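Local coordinates for deseasin MCP-01 (Pseudoalteromonas sp., PDB 3VV3), which degrades collagen as a serine protease of the subtilisin family, probably through a Ser-His-Asp charge-relay triad, at residues L60-S68 against V126-G134. Numbering follows the deposited sequence.
Sequences LAANAWVNS and VNHDVSIVG
Asn63 and Trp65 join the loop following strand 45-50 to the start of strand 131-136 through one parallel beta bridge, Ala64 with Ile132, inside the subtilase alpha/beta core. Two backbone bonds define the bridge: Ile132 N to Asn63 O at 2.8 Å, and Trp65 N to Ile132 O at 2.9 Å. Upstream, the Asn63 carboxamide meets the loop leading into strand 131-136. Its ND2 donates to His128 O over 2.9 Å, nearly straight at 178° with His128 O in the plane of the Asn63 amide, although it comes from above the carbonyl plane; ND2 also bonds Gly114 O of helix 105-114. Asn63 OD1 takes a weak bond from Val130 N (3.4 Å) and lies 2.7 Å from a water that also contacts Asp129 OD1. On the other side of the bridge, Trp65 has CG anti to its backbone N (chi1 176°), which lays the indole alongside Val133, CE3 to CG2 3.5 Å, while Tyr155 and Leu159 of helix 146-161 touch the Trp65 side chain. Substituting Asn63 with a leucine would probably leave His128 O and Gly114 O without this donor. One carboxamide thus ties loop, strand entry and helix 105-114 together, beside an apolar Trp65-Val133 contact.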
# COMPACT_ATOMS: atom_id res chain seq x y z
N LEU A 60 13.53 2.10 17.27
CA LEU A 60 12.90 3.43 17.33
C LEU A 60 12.86 4.02 18.73
O LEU A 60 12.80 5.24 18.88
CB LEU A 60 11.47 3.38 16.78
CG LEU A 60 11.30 3.09 15.29
CD1 LEU A 60 9.82 2.96 14.95
CD2 LEU A 60 11.95 4.16 14.45
N ALA A 61 12.87 3.16 19.75
CA ALA A 61 12.64 3.58 21.14
C ALA A 61 13.49 4.77 21.57
O ALA A 61 13.00 5.69 22.25
CB ALA A 61 12.84 2.41 22.09
N ALA A 62 14.77 4.76 21.21
CA ALA A 62 15.68 5.81 21.62
C ALA A 62 15.33 7.16 20.99
O ALA A 62 15.72 8.22 21.50
CB ALA A 62 17.12 5.43 21.29
N ASN A 63 14.60 7.11 19.87
CA ASN A 63 14.22 8.32 19.15
C ASN A 63 12.73 8.65 19.26
O ASN A 63 12.20 9.45 18.48
CB ASN A 63 14.63 8.23 17.67
CG ASN A 63 16.13 8.39 17.48
OD1 ASN A 63 16.83 8.90 18.35
ND2 ASN A 63 16.64 7.96 16.32
N ALA A 64 12.05 8.03 20.22
CA ALA A 64 10.66 8.37 20.47
C ALA A 64 10.57 9.67 21.28
O ALA A 64 11.23 9.81 22.32
CB ALA A 64 9.94 7.25 21.20
N TRP A 65 9.77 10.61 20.80
CA TRP A 65 9.54 11.85 21.55
C TRP A 65 8.87 11.56 22.89
O TRP A 65 8.02 10.67 22.99
CB TRP A 65 8.66 12.79 20.73
CG TRP A 65 8.27 14.06 21.41
CD1 TRP A 65 9.05 15.16 21.61
CD2 TRP A 65 6.98 14.37 21.95
NE1 TRP A 65 8.32 16.15 22.24
CE2 TRP A 65 7.05 15.69 22.46
CE3 TRP A 65 5.77 13.67 22.04
CZ2 TRP A 65 5.96 16.32 23.07
CZ3 TRP A 65 4.68 14.29 22.65
CH2 TRP A 65 4.78 15.61 23.14
N VAL A 66 9.26 12.33 23.91
CA VAL A 66 8.61 12.28 25.20
C VAL A 66 8.10 13.67 25.56
O VAL A 66 8.86 14.65 25.55
CB VAL A 66 9.56 11.75 26.29
CG1 VAL A 66 8.87 11.81 27.65
CG2 VAL A 66 9.99 10.33 25.97
N ASN A 67 6.81 13.74 25.87
CA ASN A 67 6.16 14.99 26.25
C ASN A 67 6.66 15.45 27.62
O ASN A 67 6.37 14.82 28.64
CB ASN A 67 4.64 14.76 26.30
CG ASN A 67 3.85 16.04 26.49
OD1 ASN A 67 4.37 17.04 26.97
ND2 ASN A 67 2.57 16.00 26.13
N SER A 68 7.41 16.55 27.64
CA SER A 68 8.02 17.03 28.88
C SER A 68 6.96 17.55 29.85
O SER A 68 7.22 17.71 31.04
CB SER A 68 9.06 18.12 28.59
OG SER A 68 8.43 19.29 28.12
N VAL A 126 17.42 8.74 8.15
CA VAL A 126 18.20 9.88 7.68
C VAL A 126 18.85 10.55 8.89
O VAL A 126 19.97 11.07 8.80
CB VAL A 126 17.33 10.91 6.93
CG1 VAL A 126 18.17 12.10 6.46
CG2 VAL A 126 16.62 10.25 5.73
N ASN A 127 18.14 10.55 10.02
CA ASN A 127 18.70 10.95 11.31
C ASN A 127 19.06 9.73 12.13
O ASN A 127 18.26 8.79 12.23
CB ASN A 127 17.70 11.79 12.11
CG ASN A 127 17.26 13.03 11.37
OD1 ASN A 127 17.85 14.10 11.53
ND2 ASN A 127 16.22 12.89 10.56
N HIS A 128 20.26 9.72 12.73
CA HIS A 128 20.60 8.70 13.72
C HIS A 128 19.91 9.03 15.03
O HIS A 128 19.53 8.14 15.79
CB HIS A 128 22.10 8.68 14.00
CG HIS A 128 22.92 8.23 12.84
ND1 HIS A 128 24.18 7.68 12.99
CD2 HIS A 128 22.67 8.25 11.51
CE1 HIS A 128 24.66 7.38 11.79
NE2 HIS A 128 23.77 7.71 10.88
N ASP A 129 19.77 10.33 15.29
CA ASP A 129 19.15 10.83 16.51
C ASP A 129 18.15 11.92 16.15
O ASP A 129 18.46 12.83 15.39
CB ASP A 129 20.22 11.39 17.45
CG ASP A 129 21.26 10.35 17.83
OD1 ASP A 129 20.94 9.46 18.63
OD2 ASP A 129 22.39 10.43 17.31
N VAL A 130 16.95 11.82 16.71
CA VAL A 130 15.87 12.76 16.44
C VAL A 130 14.75 12.37 17.40
O VAL A 130 14.82 11.32 18.03
CB VAL A 130 15.39 12.65 14.96
CG1 VAL A 130 14.71 11.30 14.70
CG2 VAL A 130 14.48 13.81 14.57
N SER A 131 13.73 13.22 17.54
CA SER A 131 12.57 12.86 18.35
C SER A 131 11.35 12.77 17.46
O SER A 131 11.03 13.71 16.75
CB SER A 131 12.32 13.89 19.47
OG SER A 131 13.37 13.87 20.43
N ILE A 132 10.68 11.62 17.49
CA ILE A 132 9.52 11.41 16.65
C ILE A 132 8.26 11.33 17.50
O ILE A 132 8.15 10.47 18.37
CB ILE A 132 9.67 10.11 15.86
CG1 ILE A 132 10.84 10.22 14.89
CG2 ILE A 132 8.37 9.79 15.10
CD1 ILE A 132 11.22 8.91 14.22
N VAL A 133 7.32 12.24 17.23
CA VAL A 133 6.01 12.21 17.89
C VAL A 133 4.96 11.70 16.91
O VAL A 133 4.91 12.13 15.76
CB VAL A 133 5.60 13.60 18.46
CG1 VAL A 133 5.80 14.70 17.43
CG2 VAL A 133 4.15 13.57 18.96
N GLY A 134 4.12 10.77 17.36
CA GLY A 134 3.13 10.19 16.47
C GLY A 134 1.74 10.71 16.72
O GLY A 134 1.36 10.98 17.86
O HOH W 1 18.90 8.93 20.16